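Local coordinates for protein Phenylalanine/tyrosine ammonia-lyase (Rhodosporidium toruloides, PDB 1Y2M) that catalyses the non-oxidative deamination of L-phenylalanine and L-tyrosine to trans-cinnamate and p-coumarate, working as a homotetramer of the PAL/histidase family, at residues B[292-297]-B[326-331]; B[299-304]-B[334-339]; B[310-315]-B[343-348]; B[362-367]-B[436-441]; B[534-539]-B[668-673]. All coordinates share one frame; numbering follows the deposited sequence.

Contact 1 (B[292-297]-B[326-331]); sequences LSQSLT and IEVAGN
Two carboxamides meet where Q294 reaches across to N331. ND2 of N331 donates to OE1 of Q294 over 2.8 Å, and the N-H points almost straight at the oxygen (162°). The amide planes are nearly coplanar, 19° apart, with the acceptor lying in the plane of the N331 amide. The other half of the Q294 amide is used through water: NE2 donates to water 1 at 2.8 Å, and this water donates in turn to OE2 of E327, at 2.9 Å. OE2 of E327 has a further partner in the backbone N of Q44. Helix 273-303 belongs to the all-helical core of the PAL/histidase fold, and here it is joined to helix 323-336, with L372 of helix 368-391 also against Q294. Van der Waals contact comes from V328, whose two methyls lie side by side against the end of the glutamine: CG1 lies 3.9 Å from CD of Q294, and CG2 the same distance from NE2. The glutamine spans the gap because its chain is extended beyond CG (chi2 178°). With an alanine here, ND2 of N331 would probably lose its acceptor in a buried setting, and the water would be held from the E327 side alone.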
# COMPACT_ATOMS: atom_id res chain seq x y z
N LEU B 292 9.24 2.78 25.45
CA LEU B 292 9.29 4.25 25.48
C LEU B 292 7.91 4.88 25.20
O LEU B 292 7.53 5.89 25.79
CB LEU B 292 10.37 4.77 24.53
CG LEU B 292 10.51 6.29 24.34
CD1 LEU B 292 10.82 6.97 25.70
CD2 LEU B 292 11.55 6.66 23.31
N SER B 293 7.15 4.27 24.31
CA SER B 293 5.79 4.71 23.99
C SER B 293 4.91 4.67 25.25
O SER B 293 4.09 5.56 25.50
CB SER B 293 5.17 3.80 22.93
OG SER B 293 3.84 4.25 22.69
N GLN B 294 5.09 3.62 26.05
CA GLN B 294 4.34 3.45 27.30
C GLN B 294 4.76 4.51 28.33
O GLN B 294 3.93 5.12 29.03
CB GLN B 294 4.57 2.06 27.85
CG GLN B 294 3.84 1.07 26.97
CD GLN B 294 4.04 -0.37 27.38
OE1 GLN B 294 3.84 -0.70 28.55
NE2 GLN B 294 4.40 -1.22 26.45
N SER B 295 6.05 4.72 28.42
CA SER B 295 6.59 5.75 29.30
C SER B 295 6.09 7.15 28.94
O SER B 295 5.70 7.94 29.80
CB SER B 295 8.13 5.69 29.33
OG SER B 295 8.58 4.44 29.87
N LEU B 296 6.07 7.46 27.65
CA LEU B 296 5.57 8.72 27.16
C LEU B 296 4.08 8.87 27.39
O LEU B 296 3.62 9.95 27.72
CB LEU B 296 5.88 8.84 25.67
CG LEU B 296 7.33 9.14 25.37
CD1 LEU B 296 7.59 9.00 23.91
CD2 LEU B 296 7.64 10.56 25.78
N THR B 297 3.33 7.78 27.27
CA THR B 297 1.92 7.77 27.64
C THR B 297 1.73 8.24 29.11
O THR B 297 0.91 9.13 29.38
CB THR B 297 1.27 6.37 27.42
OG1 THR B 297 1.32 6.04 26.03
CG2 THR B 297 -0.19 6.41 27.84
N ILE B 326 -3.42 -6.25 29.53
CA ILE B 326 -3.13 -6.29 30.97
C ILE B 326 -1.71 -5.80 31.21
O ILE B 326 -1.47 -4.99 32.10
CB ILE B 326 -3.30 -7.70 31.49
CG1 ILE B 326 -4.78 -8.11 31.45
CG2 ILE B 326 -2.72 -7.85 32.88
CD1 ILE B 326 -4.99 -9.59 31.74
N GLU B 327 -0.77 -6.30 30.41
CA GLU B 327 0.63 -5.94 30.55
C GLU B 327 0.86 -4.44 30.42
O GLU B 327 1.55 -3.83 31.23
CB GLU B 327 1.45 -6.71 29.53
CG GLU B 327 2.87 -6.27 29.40
CD GLU B 327 3.65 -7.11 28.35
OE1 GLU B 327 3.16 -8.18 27.96
OE2 GLU B 327 4.74 -6.68 27.97
N VAL B 328 0.34 -3.87 29.34
CA VAL B 328 0.58 -2.45 29.06
C VAL B 328 -0.08 -1.55 30.16
O VAL B 328 0.53 -0.61 30.68
CB VAL B 328 0.07 -2.08 27.66
CG1 VAL B 328 0.10 -0.56 27.47
CG2 VAL B 328 0.87 -2.84 26.56
N ALA B 329 -1.32 -1.84 30.50
CA ALA B 329 -2.01 -1.10 31.56
C ALA B 329 -1.24 -1.17 32.86
O ALA B 329 -1.08 -0.19 33.58
CB ALA B 329 -3.40 -1.61 31.74
N GLY B 330 -0.70 -2.35 33.15
CA GLY B 330 0.10 -2.53 34.37
C GLY B 330 1.38 -1.72 34.35
O GLY B 330 1.79 -1.18 35.39
N ASN B 331 2.07 -1.68 33.21
CA ASN B 331 3.29 -0.85 33.09
C ASN B 331 2.95 0.61 33.32
O ASN B 331 3.60 1.27 34.13
CB ASN B 331 3.93 -0.99 31.71
CG ASN B 331 4.61 -2.35 31.49
OD1 ASN B 331 4.95 -3.04 32.44
ND2 ASN B 331 4.87 -2.68 30.19
O HOH W 1 5.03 -3.94 26.93

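Contact 2 (B[299-304]-B[334-339])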
# COMPACT_ATOMS: atom_id res chain seq x y z
N MSE B 299 3.85 9.91 31.02
CA MSE B 299 4.29 11.31 31.24
C MSE B 299 3.31 12.32 30.67
O MSE B 299 3.14 13.44 31.17
CB MSE B 299 5.70 11.49 30.74
CG MSE B 299 6.60 10.64 31.51
SE MSE B 299 8.49 10.91 31.01
CE MSE B 299 8.84 12.36 32.16
N THR B 300 2.69 11.92 29.58
CA THR B 300 1.60 12.75 29.00
C THR B 300 0.38 12.81 29.91
O THR B 300 -0.27 13.86 30.02
CB THR B 300 1.26 12.30 27.57
OG1 THR B 300 2.44 12.27 26.74
CG2 THR B 300 0.24 13.25 26.93
N VAL B 301 -0.00 11.70 30.53
CA VAL B 301 -1.13 11.75 31.47
C VAL B 301 -0.75 12.77 32.55
O VAL B 301 -1.58 13.59 32.96
CB VAL B 301 -1.43 10.36 32.09
CG1 VAL B 301 -2.43 10.46 33.23
CG2 VAL B 301 -1.93 9.34 31.03
N GLU B 302 0.50 12.74 33.00
CA GLU B 302 0.93 13.70 34.04
C GLU B 302 0.87 15.15 33.54
O GLU B 302 0.26 16.01 34.16
CB GLU B 302 2.34 13.35 34.53
CG GLU B 302 2.39 12.04 35.28
CD GLU B 302 3.76 11.83 35.93
OE1 GLU B 302 4.70 11.55 35.16
OE2 GLU B 302 3.93 11.97 37.19
N ALA B 303 1.42 15.43 32.36
CA ALA B 303 1.42 16.79 31.82
C ALA B 303 -0.02 17.29 31.59
O ALA B 303 -0.29 18.45 31.74
CB ALA B 303 2.16 16.86 30.52
N MSE B 304 -0.93 16.38 31.25
CA MSE B 304 -2.33 16.73 30.95
C MSE B 304 -3.21 16.72 32.19
O MSE B 304 -4.39 16.94 32.09
CB MSE B 304 -2.88 15.74 29.94
CG MSE B 304 -2.21 15.81 28.59
SE MSE B 304 -2.99 17.36 27.60
CE MSE B 304 -4.82 16.66 27.18
N LYS B 334 1.98 1.29 36.94
CA LYS B 334 3.21 1.30 37.76
C LYS B 334 3.89 2.66 37.66
O LYS B 334 4.23 3.26 38.68
CB LYS B 334 4.14 0.18 37.33
CG LYS B 334 5.51 0.27 38.01
CD LYS B 334 6.00 -1.05 38.59
CE LYS B 334 6.25 -2.08 37.57
NZ LYS B 334 6.92 -3.27 38.20
N LEU B 335 4.04 3.15 36.44
CA LEU B 335 4.70 4.43 36.23
C LEU B 335 3.95 5.59 36.87
O LEU B 335 4.60 6.53 37.29
CB LEU B 335 4.87 4.71 34.75
CG LEU B 335 5.79 3.75 33.98
CD1 LEU B 335 5.74 4.11 32.54
CD2 LEU B 335 7.25 3.82 34.51
N LEU B 336 2.61 5.56 36.88
CA LEU B 336 1.82 6.67 37.44
C LEU B 336 1.67 6.66 38.96
O LEU B 336 1.24 7.66 39.55
CB LEU B 336 0.42 6.76 36.78
CG LEU B 336 0.51 7.13 35.29
CD1 LEU B 336 -0.85 6.99 34.60
CD2 LEU B 336 1.07 8.54 35.14
N GLU B 337 2.00 5.55 39.62
CA GLU B 337 1.91 5.50 41.08
C GLU B 337 2.75 6.58 41.67
O GLU B 337 3.90 6.76 41.28
CB GLU B 337 2.36 4.17 41.62
CG GLU B 337 1.40 3.11 41.24
CD GLU B 337 1.07 2.17 42.35
OE1 GLU B 337 1.51 2.37 43.52
OE2 GLU B 337 0.33 1.21 42.02
N GLY B 338 2.16 7.31 42.60
CA GLY B 338 2.91 8.35 43.28
C GLY B 338 2.95 9.68 42.57
O GLY B 338 3.48 10.66 43.14
N SER B 339 2.44 9.75 41.34
CA SER B 339 2.32 11.03 40.64
C SER B 339 1.40 11.99 41.40
O SER B 339 0.36 11.60 41.88
CB SER B 339 1.78 10.86 39.22
OG SER B 339 1.77 12.11 38.53
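E302 and S339 are joined by a short hydrogen bond, OG of S339 donating to OE2 of E302 over 2.5 Å. The carboxylate oxygen receives it on its anti lone pair, the one turned away from OE1. Next to this polar pair the aliphatic part of the glutamate lies against L336: CG of E302 is 3.7 Å from CD2 of L336, and the two side chains run past each other in opposite directions. The second methyl of the leucine, CD1, meets CG1 of V301 at 4.1 Å, these two side chains crossing at about a right angle. L336 thus divides its branches between neighbouring residues of helix 273-303.

The serine is brought to the glutamate by the chain reversal after helix 323-336, a type II beta turn from L336 to S339 closed by S339 N to L336 O at 3.0 Å. G338 takes a positive phi (85°) at which a side chain would jam against the preceding carbonyl. With OG trans to its own backbone N (chi1 -175°), S339 faces E302, and the same OG is bonded to the backbone N atoms of F341 and A342. The carboxylate has further partners in T662 OG1, bonded to OE1, and S659 N, bonded to OE2. Several donors thus surround this buried acid, which would probably favour its ionised form. The contact is a polar junction at the C-terminal ends of two helices of the PAL/histidase helical core, where the turn leaving helix 323-336 is tied to the last turn of helix 273-303.

Contact 3 (B[310-315]-B[343-348])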
# COMPACT_ATOMS: atom_id res chain seq x y z
N SER B 310 -7.65 5.19 33.98
CA SER B 310 -7.72 4.43 32.70
C SER B 310 -6.99 3.10 32.79
O SER B 310 -7.27 2.19 32.02
CB SER B 310 -7.16 5.23 31.54
OG SER B 310 -7.89 6.39 31.33
N PHE B 311 -6.03 3.00 33.72
CA PHE B 311 -5.11 1.85 33.77
C PHE B 311 -5.39 0.93 34.94
O PHE B 311 -4.60 0.08 35.24
CB PHE B 311 -3.69 2.40 33.81
CG PHE B 311 -3.46 3.43 32.77
CD1 PHE B 311 -3.31 3.05 31.46
CD2 PHE B 311 -3.47 4.77 33.06
CE1 PHE B 311 -3.19 3.96 30.48
CE2 PHE B 311 -3.41 5.72 32.06
CZ PHE B 311 -3.24 5.31 30.78
N HIS B 312 -6.52 1.13 35.62
CA HIS B 312 -6.93 0.33 36.75
C HIS B 312 -7.13 -1.12 36.35
O HIS B 312 -7.65 -1.37 35.27
CB HIS B 312 -8.24 0.90 37.29
CG HIS B 312 -8.59 0.39 38.64
ND1 HIS B 312 -9.16 -0.86 38.84
CD2 HIS B 312 -8.49 0.96 39.86
CE1 HIS B 312 -9.37 -1.03 40.13
NE2 HIS B 312 -8.97 0.06 40.77
N PRO B 313 -6.70 -2.09 37.20
CA PRO B 313 -6.90 -3.50 36.83
C PRO B 313 -8.32 -3.92 36.48
O PRO B 313 -8.50 -4.89 35.73
CB PRO B 313 -6.52 -4.27 38.10
CG PRO B 313 -5.74 -3.32 38.94
CD PRO B 313 -6.00 -1.94 38.49
N PHE B 314 -9.34 -3.28 37.05
CA PHE B 314 -10.69 -3.69 36.73
C PHE B 314 -10.95 -3.56 35.22
O PHE B 314 -11.67 -4.38 34.64
CB PHE B 314 -11.72 -2.85 37.50
CG PHE B 314 -13.09 -3.30 37.29
CD1 PHE B 314 -13.57 -4.48 37.88
CD2 PHE B 314 -13.90 -2.62 36.45
CE1 PHE B 314 -14.90 -4.92 37.67
CE2 PHE B 314 -15.21 -3.05 36.21
CZ PHE B 314 -15.70 -4.17 36.77
N LEU B 315 -10.36 -2.56 34.62
CA LEU B 315 -10.60 -2.21 33.21
C LEU B 315 -9.85 -3.08 32.25
O LEU B 315 -9.98 -2.91 31.03
CB LEU B 315 -10.28 -0.75 32.94
CG LEU B 315 -11.27 0.27 33.52
CD1 LEU B 315 -10.72 1.69 33.36
CD2 LEU B 315 -12.61 0.17 32.82
N VAL B 343 -4.37 12.30 38.16
CA VAL B 343 -5.48 12.09 39.10
C VAL B 343 -5.71 10.59 39.34
O VAL B 343 -5.82 9.81 38.39
CB VAL B 343 -6.74 12.75 38.55
CG1 VAL B 343 -7.93 12.55 39.49
CG2 VAL B 343 -6.47 14.25 38.33
N HIS B 344 -5.75 10.20 40.62
CA HIS B 344 -5.83 8.78 41.00
C HIS B 344 -7.25 8.31 41.31
O HIS B 344 -7.98 9.02 41.97
CB HIS B 344 -4.89 8.54 42.17
CG HIS B 344 -3.46 8.74 41.79
ND1 HIS B 344 -2.74 7.79 41.11
CD2 HIS B 344 -2.65 9.82 41.91
CE1 HIS B 344 -1.53 8.26 40.85
NE2 HIS B 344 -1.45 9.49 41.34
N HIS B 345 -7.62 7.11 40.83
CA HIS B 345 -9.00 6.59 40.96
C HIS B 345 -9.38 6.53 42.43
O HIS B 345 -10.48 6.90 42.82
CB HIS B 345 -9.19 5.20 40.26
CG HIS B 345 -10.41 4.45 40.69
ND1 HIS B 345 -11.66 4.67 40.15
CD2 HIS B 345 -10.58 3.48 41.64
CE1 HIS B 345 -12.54 3.87 40.72
NE2 HIS B 345 -11.92 3.16 41.65
N GLU B 346 -8.44 6.05 43.24
CA GLU B 346 -8.71 5.84 44.67
C GLU B 346 -8.92 7.15 45.43
O GLU B 346 -9.47 7.13 46.54
CB GLU B 346 -7.60 5.03 45.35
CG GLU B 346 -6.28 5.76 45.48
CD GLU B 346 -5.35 5.55 44.30
OE1 GLU B 346 -5.80 5.13 43.20
OE2 GLU B 346 -4.16 5.84 44.50
N GLU B 347 -8.46 8.27 44.86
CA GLU B 347 -8.77 9.59 45.43
C GLU B 347 -10.09 10.10 44.86
O GLU B 347 -10.91 10.68 45.58
CB GLU B 347 -7.67 10.61 45.12
CG GLU B 347 -6.26 10.28 45.66
CD GLU B 347 -5.10 10.99 44.88
OE1 GLU B 347 -5.34 11.69 43.84
OE2 GLU B 347 -3.92 10.81 45.29
N GLU B 348 -10.30 9.88 43.56
CA GLU B 348 -11.53 10.34 42.88
C GLU B 348 -12.81 9.75 43.48
O GLU B 348 -13.83 10.43 43.58
CB GLU B 348 -11.55 9.92 41.41
CG GLU B 348 -10.58 10.58 40.53
CD GLU B 348 -10.70 10.03 39.12
OE1 GLU B 348 -11.15 10.80 38.25
OE2 GLU B 348 -10.42 8.82 38.90
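H312 and H345 are the residues of closest backbone approach, their CA atoms 7.8 Å apart, each near the start of a short helix. H312 precedes the turn that leads into helix 314-318. H345 opens helix 345-348, for which H344 occupies the N-cap position. Both side chains extend into the gap with CG anti to the backbone N (chi1 -166° for H312 and 163° for H345). The imidazoles meet obliquely, with planes at 68° and centroids 4.9 Å apart; the nearest atoms are the two CD2 carbons, at 3.7 Å. The H312 ring is fixed by ND1, which accepts from the backbone N of F314 at 3.0 Å along a nearly straight N-H and close to the ring plane, a capping bond at the helix start. CD of P313 lies over one face of this imidazole, toward its rim.

H408 of a second subunit stacks on H345 and meets the rings of H312 and F314, placing the pair in an intersubunit aromatic cluster. Because ND1 of H312 accepts, this ring is probably neutral with its proton on NE2, 4.4 Å from NE2 of H345; a charged form would have to give up the capping bond.

Contact 4 (B[362-367]-B[436-441]); sequences RYPLRT and NFTQLT
Q439 carries the polar link, its NE2 donating to the carbonyl O of P364 over 3.0 Å with the N-H aimed nearly straight at it (174°). The oxygen lies in the plane of the glutamine amide, but the donor stands above the carbonyl plane of P364 rather than on a lone pair. CG of Q439 is anti to the carbonyl carbon of its own residue (chi1 -66°) and the chain is extended beyond it, which lays CG beside the proline before the amide reaches the carbonyl. CG is thereby 3.7 Å from CB of P364 and 4.0 Å from CD2 of L365. The same NE2 also bonds OG1 of T297, while OE1 receives a weak bond from ND2 of N436.

T438 places OG1 between its backbone N and carbonyl carbon (chi1 63°), where it bonds the carbonyl O of L435. This oxygen also comes against the proline ring, 3.1 Å from CG of P364, the two side chains crossing at about a right angle.

The short helix 363-366 thus rests by its proline on helix 416-443, and L365 continues onto T300 and V301 of helix 273-303. R366, which by similarity binds (E)-cinnamate, reaches the other way, bonding G410 O of a second subunit. H527 of helix 506-560 backs N436 and Q439.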
# COMPACT_ATOMS: atom_id res chain seq x y z
N ARG B 362 -9.31 11.82 26.47
CA ARG B 362 -9.60 11.38 25.14
C ARG B 362 -8.88 10.06 24.83
O ARG B 362 -8.13 9.54 25.64
CB ARG B 362 -9.20 12.49 24.16
CG ARG B 362 -10.02 13.78 24.38
CD ARG B 362 -9.50 14.84 23.44
NE ARG B 362 -10.18 16.12 23.62
CZ ARG B 362 -9.75 17.08 24.43
NH1 ARG B 362 -8.66 16.92 25.17
NH2 ARG B 362 -10.44 18.22 24.50
N TYR B 363 -9.10 9.55 23.63
CA TYR B 363 -8.71 8.17 23.37
C TYR B 363 -7.21 7.94 23.35
O TYR B 363 -6.75 6.80 23.70
CB TYR B 363 -9.34 7.65 22.08
CG TYR B 363 -10.81 7.33 22.11
CD1 TYR B 363 -11.66 7.73 23.14
CD2 TYR B 363 -11.39 6.72 20.98
CE1 TYR B 363 -13.06 7.44 23.09
CE2 TYR B 363 -12.69 6.48 20.92
CZ TYR B 363 -13.53 6.80 21.95
OH TYR B 363 -14.87 6.50 21.74
N PRO B 364 -6.39 8.94 22.90
CA PRO B 364 -4.95 8.68 22.91
C PRO B 364 -4.37 8.24 24.27
O PRO B 364 -3.44 7.45 24.33
CB PRO B 364 -4.36 10.01 22.40
CG PRO B 364 -5.47 10.45 21.41
CD PRO B 364 -6.71 10.23 22.23
N LEU B 365 -4.96 8.72 25.35
CA LEU B 365 -4.58 8.31 26.69
C LEU B 365 -5.46 7.16 27.20
O LEU B 365 -4.96 6.13 27.66
CB LEU B 365 -4.70 9.52 27.62
CG LEU B 365 -3.69 10.63 27.32
CD1 LEU B 365 -3.88 11.80 28.32
CD2 LEU B 365 -2.20 10.13 27.29
N ARG B 366 -6.78 7.33 27.12
CA ARG B 366 -7.71 6.39 27.76
C ARG B 366 -7.78 5.03 27.07
O ARG B 366 -8.11 4.05 27.73
CB ARG B 366 -9.10 7.00 27.86
CG ARG B 366 -10.22 6.08 28.41
CD ARG B 366 -11.36 6.89 28.97
NE ARG B 366 -11.94 7.85 28.03
CZ ARG B 366 -13.09 7.70 27.38
NH1 ARG B 366 -13.80 6.58 27.47
NH2 ARG B 366 -13.52 8.68 26.60
N THR B 367 -7.45 4.97 25.78
CA THR B 367 -7.46 3.67 25.07
C THR B 367 -6.07 3.15 24.77
O THR B 367 -5.90 2.19 23.97
CB THR B 367 -8.29 3.71 23.73
OG1 THR B 367 -7.58 4.43 22.72
CG2 THR B 367 -9.69 4.25 23.94
N ASN B 436 1.33 7.94 19.76
CA ASN B 436 2.09 8.99 20.41
C ASN B 436 1.91 10.31 19.65
O ASN B 436 1.90 11.37 20.25
CB ASN B 436 3.57 8.59 20.56
CG ASN B 436 3.73 7.40 21.51
OD1 ASN B 436 4.07 6.34 21.10
ND2 ASN B 436 3.44 7.61 22.81
N PHE B 437 1.79 10.28 18.33
CA PHE B 437 1.53 11.56 17.62
C PHE B 437 0.21 12.15 18.17
O PHE B 437 0.09 13.35 18.42
CB PHE B 437 1.32 11.29 16.14
CG PHE B 437 0.69 12.43 15.40
CD1 PHE B 437 1.36 13.63 15.23
CD2 PHE B 437 -0.58 12.32 14.93
CE1 PHE B 437 0.77 14.70 14.59
CE2 PHE B 437 -1.20 13.39 14.30
CZ PHE B 437 -0.51 14.57 14.12
N THR B 438 -0.83 11.34 18.27
CA THR B 438 -2.14 11.86 18.70
C THR B 438 -2.10 12.36 20.13
O THR B 438 -2.73 13.40 20.47
CB THR B 438 -3.33 10.87 18.59
OG1 THR B 438 -3.15 9.72 19.43
CG2 THR B 438 -3.49 10.42 17.15
N GLN B 439 -1.30 11.70 20.96
CA GLN B 439 -1.08 12.22 22.36
C GLN B 439 -0.39 13.58 22.34
O GLN B 439 -0.81 14.52 23.05
CB GLN B 439 -0.22 11.26 23.20
CG GLN B 439 -0.87 9.94 23.49
CD GLN B 439 0.07 8.94 24.10
OE1 GLN B 439 1.28 9.21 24.18
NE2 GLN B 439 -0.45 7.77 24.52
N LEU B 440 0.69 13.67 21.58
CA LEU B 440 1.51 14.87 21.52
C LEU B 440 0.69 16.01 20.91
O LEU B 440 0.67 17.09 21.45
CB LEU B 440 2.73 14.61 20.67
CG LEU B 440 3.60 15.85 20.39
CD1 LEU B 440 4.11 16.43 21.67
CD2 LEU B 440 4.81 15.48 19.54
N THR B 441 -0.03 15.77 19.82
CA THR B 441 -0.68 16.89 19.12
C THR B 441 -1.86 17.44 19.94
O THR B 441 -2.18 18.62 19.90
CB THR B 441 -0.99 16.53 17.68
OG1 THR B 441 -1.17 17.76 16.92
CG2 THR B 441 -2.18 15.63 17.58

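Contact 5 (B[534-539]-B[668-673])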
# COMPACT_ATOMS: atom_id res chain seq x y z
N ALA B 534 6.20 20.51 28.86
CA ALA B 534 4.85 20.61 29.42
C ALA B 534 4.85 20.34 30.92
O ALA B 534 4.18 21.02 31.70
CB ALA B 534 3.94 19.62 28.70
N ILE B 535 5.63 19.33 31.34
CA ILE B 535 5.75 18.98 32.78
C ILE B 535 6.27 20.18 33.60
O ILE B 535 5.79 20.50 34.65
CB ILE B 535 6.64 17.75 32.97
CG1 ILE B 535 5.80 16.51 32.62
CG2 ILE B 535 7.16 17.66 34.34
CD1 ILE B 535 6.59 15.24 32.39
N ASP B 536 7.32 20.83 33.10
CA ASP B 536 7.86 21.99 33.77
C ASP B 536 6.84 23.14 33.81
O ASP B 536 6.74 23.84 34.81
CB ASP B 536 9.13 22.38 33.04
CG ASP B 536 10.30 21.53 33.44
OD1 ASP B 536 10.33 20.97 34.58
OD2 ASP B 536 11.28 21.45 32.64
N LEU B 537 6.10 23.36 32.73
CA LEU B 537 5.08 24.43 32.71
C LEU B 537 3.92 24.12 33.65
O LEU B 537 3.34 25.01 34.33
CB LEU B 537 4.57 24.67 31.29
CG LEU B 537 5.62 25.27 30.33
CD1 LEU B 537 5.06 25.33 28.88
CD2 LEU B 537 6.07 26.63 30.80
N ARG B 538 3.55 22.84 33.69
CA ARG B 538 2.54 22.45 34.66
C ARG B 538 3.00 22.65 36.10
O ARG B 538 2.24 23.06 36.99
CB ARG B 538 2.11 21.01 34.44
CG ARG B 538 0.82 20.66 35.19
CD ARG B 538 -0.40 21.33 34.62
NE ARG B 538 -0.91 20.67 33.41
CZ ARG B 538 -1.93 21.12 32.67
NH1 ARG B 538 -2.48 22.29 32.98
NH2 ARG B 538 -2.36 20.41 31.67
N ALA B 539 4.26 22.35 36.35
CA ALA B 539 4.81 22.53 37.70
C ALA B 539 4.79 24.01 38.10
O ALA B 539 4.48 24.31 39.28
CB ALA B 539 6.19 21.97 37.78
N PHE B 668 17.05 11.91 33.47
CA PHE B 668 17.96 11.45 32.41
C PHE B 668 18.11 12.48 31.32
O PHE B 668 19.21 12.80 30.88
CB PHE B 668 17.44 10.15 31.81
CG PHE B 668 18.26 9.65 30.66
CD1 PHE B 668 19.58 9.21 30.86
CD2 PHE B 668 17.72 9.60 29.36
CE1 PHE B 668 20.36 8.73 29.79
CE2 PHE B 668 18.48 9.13 28.31
CZ PHE B 668 19.80 8.68 28.52
N VAL B 669 16.98 13.03 30.86
CA VAL B 669 17.03 13.95 29.74
C VAL B 669 17.54 15.33 30.19
O VAL B 669 18.42 15.94 29.54
CB VAL B 669 15.66 14.07 29.07
CG1 VAL B 669 15.73 15.12 27.99
CG2 VAL B 669 15.29 12.77 28.45
N ARG B 670 17.03 15.84 31.29
CA ARG B 670 17.34 17.17 31.74
C ARG B 670 18.79 17.27 32.24
O ARG B 670 19.47 18.29 32.02
CB ARG B 670 16.34 17.57 32.84
CG ARG B 670 14.96 17.99 32.34
CD ARG B 670 14.95 19.48 32.00
NE ARG B 670 13.61 19.94 31.59
CZ ARG B 670 13.15 19.89 30.36
NH1 ARG B 670 13.87 19.39 29.38
NH2 ARG B 670 11.95 20.38 30.10
N GLU B 671 19.26 16.24 32.94
CA GLU B 671 20.59 16.25 33.54
C GLU B 671 21.59 15.50 32.71
O GLU B 671 22.58 16.09 32.27
CB GLU B 671 20.56 15.68 34.93
CG GLU B 671 19.61 16.37 35.86
CD GLU B 671 19.64 17.89 35.80
OE1 GLU B 671 20.72 18.50 35.70
OE2 GLU B 671 18.54 18.49 35.90
N GLU B 672 21.40 14.20 32.46
CA GLU B 672 22.45 13.47 31.76
C GLU B 672 22.61 13.90 30.32
O GLU B 672 23.75 14.02 29.83
CB GLU B 672 22.23 11.96 31.79
CG GLU B 672 22.47 11.33 33.14
CD GLU B 672 22.44 9.80 33.10
OE1 GLU B 672 23.32 9.18 32.43
OE2 GLU B 672 21.57 9.20 33.77
N LEU B 673 21.49 14.17 29.63
CA LEU B 673 21.54 14.62 28.24
C LEU B 673 21.69 16.13 28.12
O LEU B 673 22.00 16.64 27.03
CB LEU B 673 20.31 14.17 27.47
CG LEU B 673 20.04 12.67 27.39
CD1 LEU B 673 18.94 12.39 26.37
CD2 LEU B 673 21.32 11.89 27.13
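The guanidinium of R670 meets D536 at its edge, NE and NH2 both directed to the single oxygen OD2. NH2 donates over 2.8 Å and NE over 3.0 Å, and OD2 lies close to the guanidinium plane. The carboxylate is turned 35° from that plane: NE uses the syn lone pair of OD2, whereas NH2 comes from above the carboxylate. Each bond is moderately bent, as expected when two nitrogens share one acceptor in a side-on salt bridge. R670 bends at chi2 (-87°) and then runs out to meet the aspartate, which comes from the opposite direction; the backbones stay far apart, with CA atoms 10.8 Å from each other. OD1 of D536 is bonded to the hydroxyls of Y666 and S652, and NH1 of R670 to the carbonyl O of V675, so the buried ion pair is held from both ends. A leucine in place of the arginine would probably leave OD2 of D536 as a buried charge without its counterion. The bridge ties the long helix 506-560 to helix 662-672, where R670 lies within a wide pi-type turn. L532 of helix 506-560 packs on R670 and V669, and V669 also touches I698 of helix 691-703.

In the fold
Contacts 1 and 2 lie 11 Å apart, centre to centre, on the same pair of helices, 273-303 and 323-336, and touch where L335 of the second packs on S295 of the first. Contact 4 joins contact 1 through S293 OG to N436 OD1 (2.6 Å) and also abuts contact 2. F311 of contact 3 packs on L336 and V301, while H344 NE2 bonds S339 O at 2.8 Å. Contact 5 is linked to contact 2 by R538 NE to A303 O, also 2.8 Å. Contact 4 contains R366, a cinnamate-binding residue by similarity; the V301 side chain in contact 2 is about 8 Å from it. Contacts 3 and 4 both touch a second subunit, whereas contact 5 lies away from the annotated sites.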